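Local coordinates for protein pumilio homolog 23 (Arabidopsis thaliana, PDB 5WZJ) that binds RNA in a sequence-specific manner through its pumilio repeats, recognising an 18S rRNA sequence, and probably regulates translation and mRNA stability, at residues Tyr222-Gln227 with Asn284-Leu289; Ala236-Leu241 with Val290-Glu295; Lys242-Leu247 with Val296-Leu301. All blocks are in the same frame, centred on the assembly; numbering follows the deposited sequence.

In the fold
All three contacts join Pumilio repeat 4 to repeat 5, at successive points along the chain, and so help continue the right-handed superhelix from one repeat to the next. Interactions 1 and 2 share helix 284-296 and touch through Leu289 and Leu237; both reach the RNA of chain B. Interaction 1, partly buried, is the most polar, with a bridging water and several bonds to nucleotides. Interaction 2 is also partly buried and mixes leucine, valine and isoleucine packing with a long salt bridge. Interaction 3 is buried, lies about 13 Å (nearest atom) from the RNA, and packs leucine, valine and proline beside an aspartate and a water bridge; it meets interaction 2 at Met240 and Leu247.

Interaction 1 (Tyr222-Gln227 with Asn284-Leu289); sequences YLQVDQ and NSFSHL. With nucleotides of chain B.
Ser285 OG packs against the start of helix 227-239, 3.0 Å from Gln227 CA, and hydrogen-bonds to a water at 3.0 Å, which also lies within hydrogen-bonding distance of Val225 O and so probably bridges the two segments. Gln227 N is close to the hydroxyl as well, but badly angled for a hydrogen bond. Asp226 caps the same helix start by accepting from Ser229 N. Deeper in, Phe286 has CG anti to its backbone N (chi1 -170°), which lays its ring alongside the extended chain of Gln224, the two pointing the same way. The amide passes over one face of the ring toward the rim, its plane 22° from that of the ring, and Gln224 CG comes within 3.6 Å of Phe286 CE1. A hydrogen bond from Gln224 NE2 to Ile254 O helps to fix the amide there. Gln227 and, from the facing helix, Asn284, Ser287 and His288 meet the RNA of chain B. Gln227 OE1 accepts from the O2' of A8 at 2.5 Å, and Asn284 OD1 from the O2' of G7 at 2.6 Å. Ser287 OG takes a bond from N2 of G7 at 3.0 Å. The His288 ring is sandwiched, with C6 of A8 3.3 Å above one face and C2 of G7 over the opposite one, while its ND1 donates to Asn284 O and so holds the ring's rotation. This is the PUF arrangement of a stacking residue between bases with a serine at the guanine edge, and it implies that sugar contacts grip the backbone while Ser287 helps to select the base.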
loop_
_atom_site.group_PDB
_atom_site.type_symbol
_atom_site.label_atom_id
_atom_site.label_comp_id
_atom_site.label_asym_id
_atom_site.label_seq_id
_atom_site.Cartn_x
_atom_site.Cartn_y
_atom_site.Cartn_z
ATOM N N TYR A 222 -16.309 3.400 -21.138
ATOM C CA TYR A 222 -16.670 2.183 -20.436
ATOM C C TYR A 222 -15.468 1.401 -19.929
ATOM O O TYR A 222 -15.609 0.657 -18.955
ATOM C CB TYR A 222 -17.602 1.346 -21.325
ATOM C CG TYR A 222 -18.906 2.129 -21.393
ATOM C CD1 TYR A 222 -19.781 2.138 -20.301
ATOM C CD2 TYR A 222 -19.203 2.959 -22.482
ATOM C CE1 TYR A 222 -20.950 2.888 -20.316
ATOM C CE2 TYR A 222 -20.370 3.717 -22.508
ATOM C CZ TYR A 222 -21.242 3.679 -21.418
ATOM O OH TYR A 222 -22.406 4.424 -21.433
ATOM N N LEU A 223 -14.278 1.601 -20.506
ATOM C CA LEU A 223 -13.073 1.107 -19.839
ATOM C C LEU A 223 -12.918 1.736 -18.455
ATOM O O LEU A 223 -12.402 1.094 -17.533
ATOM C CB LEU A 223 -11.837 1.385 -20.703
ATOM C CG LEU A 223 -11.742 0.677 -22.072
ATOM C CD1 LEU A 223 -10.456 1.081 -22.783
ATOM C CD2 LEU A 223 -11.821 -0.852 -21.965
ATOM N N GLN A 224 -13.374 2.987 -18.299
ATOM C CA GLN A 224 -13.287 3.696 -17.023
ATOM C C GLN A 224 -14.004 2.948 -15.905
ATOM O O GLN A 224 -13.563 2.974 -14.748
ATOM C CB GLN A 224 -13.900 5.100 -17.165
ATOM C CG GLN A 224 -13.043 6.118 -17.902
ATOM C CD GLN A 224 -13.749 7.459 -18.039
ATOM O OE1 GLN A 224 -14.911 7.601 -17.659
ATOM N NE2 GLN A 224 -13.056 8.440 -18.588
ATOM N N VAL A 225 -15.126 2.299 -16.221
ATOM C CA VAL A 225 -16.002 1.711 -15.211
ATOM C C VAL A 225 -15.983 0.191 -15.262
ATOM O O VAL A 225 -16.740 -0.465 -14.540
ATOM C CB VAL A 225 -17.446 2.248 -15.322
ATOM C CG1 VAL A 225 -17.480 3.767 -15.068
ATOM C CG2 VAL A 225 -18.041 1.922 -16.691
ATOM N N ASP A 226 -15.136 -0.394 -16.086
ATOM C CA ASP A 226 -14.965 -1.836 -16.052
ATOM C C ASP A 226 -13.850 -2.151 -15.069
ATOM O O ASP A 226 -12.747 -1.608 -15.183
ATOM C CB ASP A 226 -14.632 -2.396 -17.434
ATOM C CG ASP A 226 -14.440 -3.893 -17.413
ATOM O OD1 ASP A 226 -13.336 -4.357 -17.040
ATOM O OD2 ASP A 226 -15.397 -4.603 -17.774
ATOM N N GLN A 227 -14.142 -3.018 -14.103
ATOM C CA GLN A 227 -13.167 -3.304 -13.057
ATOM C C GLN A 227 -11.841 -3.772 -13.637
ATOM O O GLN A 227 -10.769 -3.348 -13.189
ATOM C CB GLN A 227 -13.725 -4.356 -12.097
ATOM C CG GLN A 227 -12.672 -4.962 -11.221
ATOM C CD GLN A 227 -13.282 -5.794 -10.114
ATOM O OE1 GLN A 227 -14.180 -5.344 -9.409
ATOM N NE2 GLN A 227 -12.805 -7.009 -9.964
ATOM N N ASN A 284 -17.213 2.283 -8.444
ATOM C CA ASN A 284 -16.103 1.647 -7.736
ATOM C C ASN A 284 -14.876 1.487 -8.631
ATOM O O ASN A 284 -13.745 1.694 -8.177
ATOM C CB ASN A 284 -16.498 0.290 -7.167
ATOM C CG ASN A 284 -15.324 -0.386 -6.461
ATOM O OD1 ASN A 284 -14.881 0.070 -5.406
ATOM N ND2 ASN A 284 -14.782 -1.441 -7.068
ATOM N N SER A 285 -15.070 1.116 -9.900
ATOM C CA SER A 285 -13.921 0.918 -10.781
ATOM C C SER A 285 -13.235 2.240 -11.130
ATOM O O SER A 285 -12.002 2.330 -11.121
ATOM C CB SER A 285 -14.355 0.189 -12.048
ATOM O OG SER A 285 -14.799 -1.117 -11.716
ATOM N N PHE A 286 -14.015 3.269 -11.481
ATOM C CA PHE A 286 -13.410 4.544 -11.882
ATOM C C PHE A 286 -12.752 5.245 -10.700
ATOM O O PHE A 286 -11.710 5.904 -10.857
ATOM C CB PHE A 286 -14.473 5.445 -12.517
ATOM C CG PHE A 286 -13.926 6.675 -13.181
ATOM C CD1 PHE A 286 -12.876 6.591 -14.092
ATOM C CD2 PHE A 286 -14.477 7.917 -12.916
ATOM C CE1 PHE A 286 -12.383 7.741 -14.717
ATOM C CE2 PHE A 286 -13.991 9.071 -13.539
ATOM C CZ PHE A 286 -12.945 8.977 -14.448
ATOM N N SER A 287 -13.365 5.154 -9.517
ATOM C CA SER A 287 -12.774 5.813 -8.353
ATOM C C SER A 287 -11.375 5.278 -8.086
ATOM O O SER A 287 -10.441 6.058 -7.854
ATOM C CB SER A 287 -13.672 5.650 -7.121
ATOM O OG SER A 287 -13.835 4.285 -6.774
ATOM N N HIS A 288 -11.192 3.955 -8.166
ATOM C CA HIS A 288 -9.842 3.401 -8.024
ATOM C C HIS A 288 -8.895 3.952 -9.086
ATOM O O HIS A 288 -7.720 4.229 -8.803
ATOM C CB HIS A 288 -9.877 1.875 -8.106
ATOM C CG HIS A 288 -10.234 1.200 -6.823
ATOM N ND1 HIS A 288 -11.496 0.706 -6.562
ATOM C CD2 HIS A 288 -9.485 0.915 -5.732
ATOM C CE1 HIS A 288 -11.504 0.136 -5.369
ATOM N NE2 HIS A 288 -10.299 0.255 -4.843
ATOM N N LEU A 289 -9.376 4.089 -10.326
ATOM C CA LEU A 289 -8.529 4.635 -11.389
ATOM C C LEU A 289 -8.138 6.085 -11.097
ATOM O O LEU A 289 -6.980 6.476 -11.280
ATOM C CB LEU A 289 -9.250 4.550 -12.740
ATOM C CG LEU A 289 -8.486 5.034 -13.989
ATOM C CD1 LEU A 289 -7.090 4.414 -14.061
ATOM C CD2 LEU A 289 -9.262 4.668 -15.246
ATOM P P A B 8 -15.913 -4.053 -1.647
ATOM O OP1 A B 8 -16.943 -5.032 -2.071
ATOM O OP2 A B 8 -15.111 -4.303 -0.434
ATOM O "O5'" A B 8 -14.867 -3.833 -2.817
ATOM C "C5'" A B 8 -13.887 -4.803 -3.102
ATOM C "C4'" A B 8 -13.985 -5.184 -4.547
ATOM O "O4'" A B 8 -13.571 -4.063 -5.374
ATOM C "C3'" A B 8 -13.111 -6.349 -4.982
ATOM O "O3'" A B 8 -13.781 -7.588 -4.759
ATOM C "C2'" A B 8 -12.898 -6.065 -6.453
ATOM O "O2'" A B 8 -14.072 -6.472 -7.145
ATOM C "C1'" A B 8 -12.832 -4.527 -6.469
ATOM N N9 A B 8 -11.469 -3.953 -6.356
ATOM C C8 A B 8 -10.527 -4.058 -5.351
ATOM N N7 A B 8 -9.424 -3.369 -5.582
ATOM C C5 A B 8 -9.655 -2.745 -6.796
ATOM C C6 A B 8 -8.899 -1.861 -7.596
ATOM N N6 A B 8 -7.669 -1.414 -7.319
ATOM N N1 A B 8 -9.462 -1.437 -8.753
ATOM C C2 A B 8 -10.690 -1.851 -9.092
ATOM N N3 A B 8 -11.490 -2.678 -8.427
ATOM C C4 A B 8 -10.915 -3.082 -7.271
ATOM P P G B 7 -15.844 -1.733 3.214
ATOM O OP1 G B 7 -17.132 -2.391 3.532
ATOM O OP2 G B 7 -14.521 -2.369 3.407
ATOM O "O5'" G B 7 -15.840 -1.369 1.661
ATOM C "C5'" G B 7 -16.988 -0.820 1.043
ATOM C "C4'" G B 7 -16.716 -0.472 -0.400
ATOM O "O4'" G B 7 -15.943 0.753 -0.493
ATOM C "C3'" G B 7 -15.885 -1.475 -1.178
ATOM O "O3'" G B 7 -16.628 -2.615 -1.565
ATOM C "C2'" G B 7 -15.378 -0.631 -2.344
ATOM O "O2'" G B 7 -16.398 -0.468 -3.314
ATOM C "C1'" G B 7 -15.141 0.721 -1.656
ATOM N N9 G B 7 -13.730 0.869 -1.271
ATOM C C8 G B 7 -13.085 0.275 -0.211
ATOM N N7 G B 7 -11.819 0.572 -0.171
ATOM C C5 G B 7 -11.610 1.395 -1.269
ATOM C C6 G B 7 -10.431 2.027 -1.743
ATOM O O6 G B 7 -9.301 1.975 -1.256
ATOM N N1 G B 7 -10.653 2.786 -2.886
ATOM C C2 G B 7 -11.872 2.898 -3.505
ATOM N N2 G B 7 -11.904 3.661 -4.607
ATOM N N3 G B 7 -12.981 2.309 -3.077
ATOM C C4 G B 7 -12.780 1.580 -1.964
ATOM P P C B 9 -12.973 -8.932 -4.373
ATOM O OP1 C B 9 -13.979 -9.963 -4.012
ATOM O OP2 C B 9 -11.869 -8.622 -3.427
ATOM O "O5'" C B 9 -12.254 -9.355 -5.739
ATOM C "C5'" C B 9 -12.985 -9.690 -6.915
ATOM C "C4'" C B 9 -12.030 -10.060 -8.026
ATOM O "O4'" C B 9 -11.248 -8.907 -8.394
ATOM C "C3'" C B 9 -11.024 -11.158 -7.674
ATOM O "O3'" C B 9 -11.486 -12.390 -8.192
ATOM C "C2'" C B 9 -9.694 -10.722 -8.314
ATOM O "O2'" C B 9 -9.353 -11.551 -9.421
ATOM C "C1'" C B 9 -9.969 -9.292 -8.808
ATOM N N1 C B 9 -8.984 -8.304 -8.325
ATOM C C2 C B 9 -7.916 -8.060 -9.175
ATOM O O2 C B 9 -7.897 -8.690 -10.251
ATOM N N3 C B 9 -6.966 -7.161 -8.806
ATOM C C4 C B 9 -7.062 -6.536 -7.633
ATOM N N4 C B 9 -6.106 -5.665 -7.298
ATOM C C5 C B 9 -8.161 -6.777 -6.742
ATOM C C6 C B 9 -9.095 -7.662 -7.120
HETATM O O HOH W 1 -17.723 -0.492 -11.525
#

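Interaction 2 (Ala236-Leu241 with Val290-Glu295); sequences ALRLML and VEVILE. With nucleotides of chain B.
Helix 227-239, near its C-terminal end, faces the middle of helix 284-296, with Leu237 and Val292 the closest backbone pair at 6.9 Å between CA atoms. Such side-by-side helices of consecutive Pumilio repeats, here 4 and 5, build the superhelical PUF fold. Leu237 and Val292 both point at the opposing segment, and Leu237 CB meets Val292 CG1 at 3.6 Å. Farther out, Leu237 CD1 reaches Ile293 CG1, also at 3.6 Å, although the CB of Ile293 is directed away. Arg238 lies across Val292 at about a right angle. The valine's CG1 is anti to its backbone N (chi1 176°) and sits beside the arginine's aliphatic CG, which leaves CG2 to press on one face of the guanidinium, 3.3 Å above its plane and toward the rim. The bend of Arg238 at chi3 (-136°) brings NH1 to within 3.8 Å of Glu295 OE1, a long salt bridge with guanidinium and carboxylate planes 49° apart. Glu295 has a second cationic partner, since its OE2 pairs with Arg181. That same arginine also pairs with OE2 of Glu291, which probably helps to keep this carboxylate charged and oriented. Glu291 turns from the interhelical packing to the RNA: its OE1 accepts two hydrogen bonds from G7 of chain B, from N1 at 2.7 Å and from N2 at 2.8 Å.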
loop_
_atom_site.group_PDB
_atom_site.type_symbol
_atom_site.label_atom_id
_atom_site.label_comp_id
_atom_site.label_asym_id
_atom_site.label_seq_id
_atom_site.Cartn_x
_atom_site.Cartn_y
_atom_site.Cartn_z
ATOM N N ALA A 236 -0.645 0.526 -15.408
ATOM C CA ALA A 236 0.113 1.316 -16.377
ATOM C C ALA A 236 0.472 2.692 -15.816
ATOM O O ALA A 236 1.613 3.152 -15.959
ATOM C CB ALA A 236 -0.673 1.456 -17.681
ATOM N N LEU A 237 -0.476 3.361 -15.154
ATOM C CA LEU A 237 -0.173 4.702 -14.660
ATOM C C LEU A 237 0.913 4.662 -13.585
ATOM O O LEU A 237 1.822 5.503 -13.582
ATOM C CB LEU A 237 -1.437 5.368 -14.126
ATOM C CG LEU A 237 -2.468 5.808 -15.162
ATOM C CD1 LEU A 237 -3.825 6.023 -14.493
ATOM C CD2 LEU A 237 -2.013 7.095 -15.856
ATOM N N ARG A 238 0.839 3.685 -12.672
ATOM C CA ARG A 238 1.867 3.547 -11.638
ATOM C C ARG A 238 3.245 3.337 -12.246
ATOM O O ARG A 238 4.239 3.882 -11.749
ATOM C CB ARG A 238 1.539 2.381 -10.700
ATOM C CG ARG A 238 0.343 2.609 -9.791
ATOM C CD ARG A 238 0.197 1.475 -8.786
ATOM N NE ARG A 238 -1.188 1.030 -8.637
ATOM C CZ ARG A 238 -2.020 1.460 -7.691
ATOM N NH1 ARG A 238 -1.610 2.366 -6.795
ATOM N NH2 ARG A 238 -3.269 0.986 -7.649
ATOM N N LEU A 239 3.328 2.543 -13.319
ATOM C CA LEU A 239 4.610 2.317 -13.982
ATOM C C LEU A 239 5.151 3.587 -14.643
ATOM O O LEU A 239 6.352 3.670 -14.908
ATOM C CB LEU A 239 4.467 1.198 -15.025
ATOM C CG LEU A 239 4.067 -0.183 -14.464
ATOM C CD1 LEU A 239 3.709 -1.153 -15.579
ATOM C CD2 LEU A 239 5.171 -0.776 -13.597
ATOM N N MET A 240 4.297 4.573 -14.920
ATOM C CA MET A 240 4.704 5.804 -15.587
ATOM C C MET A 240 4.996 6.937 -14.610
ATOM O O MET A 240 5.145 8.091 -15.040
ATOM C CB MET A 240 3.625 6.239 -16.586
ATOM C CG MET A 240 3.539 5.358 -17.828
ATOM S SD MET A 240 5.034 5.510 -18.843
ATOM C CE MET A 240 4.594 4.472 -20.258
ATOM N N LEU A 241 5.054 6.638 -13.311
ATOM C CA LEU A 241 5.367 7.642 -12.303
ATOM C C LEU A 241 6.614 8.430 -12.712
ATOM O O LEU A 241 7.608 7.853 -13.163
ATOM C CB LEU A 241 5.567 6.955 -10.943
ATOM C CG LEU A 241 5.911 7.825 -9.724
ATOM C CD1 LEU A 241 4.709 8.598 -9.232
ATOM C CD2 LEU A 241 6.493 6.997 -8.591
ATOM N N VAL A 290 -9.101 6.910 -10.677
ATOM C CA VAL A 290 -8.790 8.322 -10.464
ATOM C C VAL A 290 -7.854 8.509 -9.260
ATOM O O VAL A 290 -7.037 9.439 -9.245
ATOM C CB VAL A 290 -10.084 9.143 -10.323
ATOM C CG1 VAL A 290 -9.759 10.625 -10.090
ATOM C CG2 VAL A 290 -10.952 8.989 -11.582
ATOM N N GLU A 291 -7.946 7.639 -8.246
ATOM C CA GLU A 291 -6.951 7.649 -7.170
ATOM C C GLU A 291 -5.544 7.600 -7.742
ATOM O O GLU A 291 -4.664 8.361 -7.330
ATOM C CB GLU A 291 -7.140 6.460 -6.225
ATOM C CG GLU A 291 -8.349 6.500 -5.306
ATOM C CD GLU A 291 -8.345 5.286 -4.397
ATOM O OE1 GLU A 291 -9.235 4.419 -4.527
ATOM O OE2 GLU A 291 -7.393 5.173 -3.597
ATOM N N VAL A 292 -5.319 6.707 -8.703
ATOM C CA VAL A 292 -3.978 6.545 -9.247
ATOM C C VAL A 292 -3.606 7.736 -10.123
ATOM O O VAL A 292 -2.474 8.230 -10.069
ATOM C CB VAL A 292 -3.865 5.211 -10.007
ATOM C CG1 VAL A 292 -2.484 5.096 -10.644
ATOM C CG2 VAL A 292 -4.086 4.043 -9.038
ATOM N N ILE A 293 -4.553 8.230 -10.925
ATOM C CA ILE A 293 -4.311 9.436 -11.714
ATOM C C ILE A 293 -3.808 10.571 -10.825
ATOM O O ILE A 293 -2.820 11.251 -11.144
ATOM C CB ILE A 293 -5.581 9.847 -12.477
ATOM C CG1 ILE A 293 -5.846 8.866 -13.624
ATOM C CG2 ILE A 293 -5.437 11.257 -13.018
ATOM C CD1 ILE A 293 -7.194 9.068 -14.279
ATOM N N LEU A 294 -4.483 10.791 -9.694
ATOM C CA LEU A 294 -4.098 11.896 -8.816
ATOM C C LEU A 294 -2.739 11.657 -8.174
ATOM O O LEU A 294 -1.991 12.615 -7.949
ATOM C CB LEU A 294 -5.171 12.119 -7.747
ATOM C CG LEU A 294 -6.491 12.686 -8.291
ATOM C CD1 LEU A 294 -7.572 12.762 -7.216
ATOM C CD2 LEU A 294 -6.220 14.063 -8.866
ATOM N N GLU A 295 -2.396 10.393 -7.899
ATOM C CA GLU A 295 -1.096 10.077 -7.314
ATOM C C GLU A 295 0.051 10.345 -8.276
ATOM O O GLU A 295 1.148 10.704 -7.839
ATOM C CB GLU A 295 -1.046 8.617 -6.872
ATOM C CG GLU A 295 -1.788 8.390 -5.584
ATOM C CD GLU A 295 -2.101 6.938 -5.336
ATOM O OE1 GLU A 295 -1.319 6.061 -5.795
ATOM O OE2 GLU A 295 -3.143 6.695 -4.682
ATOM P P G B 7 -15.844 -1.733 3.214
ATOM O OP1 G B 7 -17.132 -2.391 3.532
ATOM O OP2 G B 7 -14.521 -2.369 3.407
ATOM O "O5'" G B 7 -15.840 -1.369 1.661
ATOM C "C5'" G B 7 -16.988 -0.820 1.043
ATOM C "C4'" G B 7 -16.716 -0.472 -0.400
ATOM O "O4'" G B 7 -15.943 0.753 -0.493
ATOM C "C3'" G B 7 -15.885 -1.475 -1.178
ATOM O "O3'" G B 7 -16.628 -2.615 -1.565
ATOM C "C2'" G B 7 -15.378 -0.631 -2.344
ATOM O "O2'" G B 7 -16.398 -0.468 -3.314
ATOM C "C1'" G B 7 -15.141 0.721 -1.656
ATOM N N9 G B 7 -13.730 0.869 -1.271
ATOM C C8 G B 7 -13.085 0.275 -0.211
ATOM N N7 G B 7 -11.819 0.572 -0.171
ATOM C C5 G B 7 -11.610 1.395 -1.269
ATOM C C6 G B 7 -10.431 2.027 -1.743
ATOM O O6 G B 7 -9.301 1.975 -1.256
ATOM N N1 G B 7 -10.653 2.786 -2.886
ATOM C C2 G B 7 -11.872 2.898 -3.505
ATOM N N2 G B 7 -11.904 3.661 -4.607
ATOM N N3 G B 7 -12.981 2.309 -3.077
ATOM C C4 G B 7 -12.780 1.580 -1.964
#

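Interaction 3 (Lys242-Leu247 with Val296-Leu301); sequences KQDEQL and VAPESL
Mainly apolar packing in the PUF fold joins the first turn of helix 244-254 in Pumilio repeat 4 to the turn between helices 284-296 and 299-310 in repeat 5. Leu247 is the central apolar side chain of this buried contact. With CG anti to the carbonyl carbon (chi1 -69°), the side chain extends to Val296 and crosses it at about a right angle, CD2 resting 3.9 Å from Val296 CG2. The other methyl, CD1, lies 3.3 Å from the carbonyl oxygen Val296 O. At its root, Leu247 CB touches Pro298 CD at 4.1 Å. Pro298, the N-cap residue of helix 299-310, also meets Asp244, whose carboxylate slides past the proline ring in the opposite direction; OD1 is 3.6 Å from Pro298 CG, and OD2 lies near CB. Were Asp244 an alanine, the carboxylate beside the ring would be gone and Pro298 CB and CG would probably lose part of their cover. Leu248, next along helix 244-254, also touches Pro298 and Leu301. A water completes the join, accepting from Lys242 N at 2.9 Å and donating to Val296 O at 2.7 Å.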
loop_
_atom_site.group_PDB
_atom_site.type_symbol
_atom_site.label_atom_id
_atom_site.label_comp_id
_atom_site.label_asym_id
_atom_site.label_seq_id
_atom_site.Cartn_x
_atom_site.Cartn_y
_atom_site.Cartn_z
ATOM N N LYS A 242 6.528 9.758 -12.613
ATOM C CA LYS A 242 7.596 10.705 -12.939
ATOM C C LYS A 242 7.947 10.771 -14.429
ATOM O O LYS A 242 8.863 11.520 -14.797
ATOM C CB LYS A 242 8.882 10.425 -12.143
ATOM C CG LYS A 242 8.730 10.604 -10.635
ATOM C CD LYS A 242 9.951 10.052 -9.910
ATOM C CE LYS A 242 9.832 10.209 -8.408
ATOM N NZ LYS A 242 9.821 11.647 -8.017
ATOM N N GLN A 243 7.258 10.027 -15.301
ATOM C CA GLN A 243 7.471 10.164 -16.747
ATOM C C GLN A 243 6.490 11.202 -17.294
ATOM O O GLN A 243 5.503 10.888 -17.961
ATOM C CB GLN A 243 7.307 8.818 -17.441
ATOM C CG GLN A 243 8.072 7.681 -16.772
ATOM C CD GLN A 243 9.557 7.987 -16.655
ATOM O OE1 GLN A 243 10.201 8.351 -17.635
ATOM N NE2 GLN A 243 10.094 7.864 -15.454
ATOM N N ASP A 244 6.788 12.473 -17.002
ATOM C CA ASP A 244 5.767 13.514 -17.146
ATOM C C ASP A 244 5.291 13.661 -18.585
ATOM O O ASP A 244 4.101 13.884 -18.825
ATOM C CB ASP A 244 6.286 14.849 -16.618
ATOM C CG ASP A 244 6.154 14.960 -15.099
ATOM O OD1 ASP A 244 5.847 13.940 -14.438
ATOM O OD2 ASP A 244 6.343 16.070 -14.573
ATOM N N GLU A 245 6.198 13.547 -19.558
ATOM C CA GLU A 245 5.781 13.714 -20.946
ATOM C C GLU A 245 4.839 12.601 -21.395
ATOM O O GLU A 245 3.959 12.842 -22.228
ATOM C CB GLU A 245 7.008 13.803 -21.871
ATOM C CG GLU A 245 7.670 12.475 -22.268
ATOM C CD GLU A 245 8.544 11.864 -21.170
ATOM O OE1 GLU A 245 8.613 12.417 -20.047
ATOM O OE2 GLU A 245 9.172 10.821 -21.446
ATOM N N GLN A 246 5.006 11.379 -20.870
ATOM C CA GLN A 246 4.058 10.316 -21.186
ATOM C C GLN A 246 2.758 10.474 -20.394
ATOM O O GLN A 246 1.670 10.256 -20.937
ATOM C CB GLN A 246 4.692 8.941 -20.925
ATOM C CG GLN A 246 5.962 8.692 -21.733
ATOM C CD GLN A 246 6.225 7.215 -21.970
ATOM O OE1 GLN A 246 5.450 6.540 -22.648
ATOM N NE2 GLN A 246 7.330 6.709 -21.420
ATOM N N LEU A 247 2.858 10.842 -19.112
ATOM C CA LEU A 247 1.662 11.038 -18.294
ATOM C C LEU A 247 0.762 12.109 -18.886
ATOM O O LEU A 247 -0.465 11.958 -18.893
ATOM C CB LEU A 247 2.047 11.405 -16.862
ATOM C CG LEU A 247 2.704 10.267 -16.076
ATOM C CD1 LEU A 247 3.267 10.789 -14.776
ATOM C CD2 LEU A 247 1.667 9.192 -15.820
ATOM N N VAL A 296 -0.152 10.118 -9.579
ATOM C CA VAL A 296 0.932 10.303 -10.545
ATOM C C VAL A 296 0.832 11.607 -11.326
ATOM O O VAL A 296 1.757 11.922 -12.094
ATOM C CB VAL A 296 1.010 9.119 -11.535
ATOM C CG1 VAL A 296 1.229 7.832 -10.777
ATOM C CG2 VAL A 296 -0.260 9.062 -12.408
ATOM N N ALA A 297 -0.237 12.382 -11.147
ATOM C CA ALA A 297 -0.473 13.527 -12.015
ATOM C C ALA A 297 0.646 14.555 -11.871
ATOM O O ALA A 297 1.025 14.893 -10.744
ATOM C CB ALA A 297 -1.812 14.180 -11.683
ATOM N N PRO A 298 1.213 15.050 -12.976
ATOM C CA PRO A 298 2.085 16.224 -12.902
ATOM C C PRO A 298 1.311 17.443 -12.429
ATOM O O PRO A 298 0.083 17.492 -12.501
ATOM C CB PRO A 298 2.566 16.407 -14.348
ATOM C CG PRO A 298 2.415 15.050 -14.965
ATOM C CD PRO A 298 1.172 14.479 -14.330
ATOM N N GLU A 299 2.062 18.454 -11.971
ATOM C CA GLU A 299 1.459 19.584 -11.266
ATOM C C GLU A 299 0.346 20.233 -12.078
ATOM O O GLU A 299 -0.762 20.450 -11.574
ATOM C CB GLU A 299 2.531 20.620 -10.912
ATOM C CG GLU A 299 1.939 21.929 -10.392
ATOM C CD GLU A 299 2.976 22.841 -9.752
ATOM O OE1 GLU A 299 3.787 22.348 -8.932
ATOM O OE2 GLU A 299 2.976 24.049 -10.074
ATOM N N SER A 300 0.625 20.555 -13.343
ATOM C CA SER A 300 -0.355 21.267 -14.156
ATOM C C SER A 300 -1.623 20.444 -14.322
ATOM O O SER A 300 -2.740 20.977 -14.308
ATOM C CB SER A 300 0.248 21.592 -15.526
ATOM O OG SER A 300 0.649 20.392 -16.179
ATOM N N LEU A 301 -1.467 19.135 -14.485
ATOM C CA LEU A 301 -2.632 18.282 -14.658
ATOM C C LEU A 301 -3.406 18.155 -13.348
ATOM O O LEU A 301 -4.639 18.231 -13.345
ATOM C CB LEU A 301 -2.175 16.920 -15.187
ATOM C CG LEU A 301 -3.237 15.981 -15.733
ATOM C CD1 LEU A 301 -2.678 15.184 -16.902
ATOM C CD2 LEU A 301 -3.679 15.071 -14.632
HETATM O O HOH W 2 4.376 11.380 -11.468
#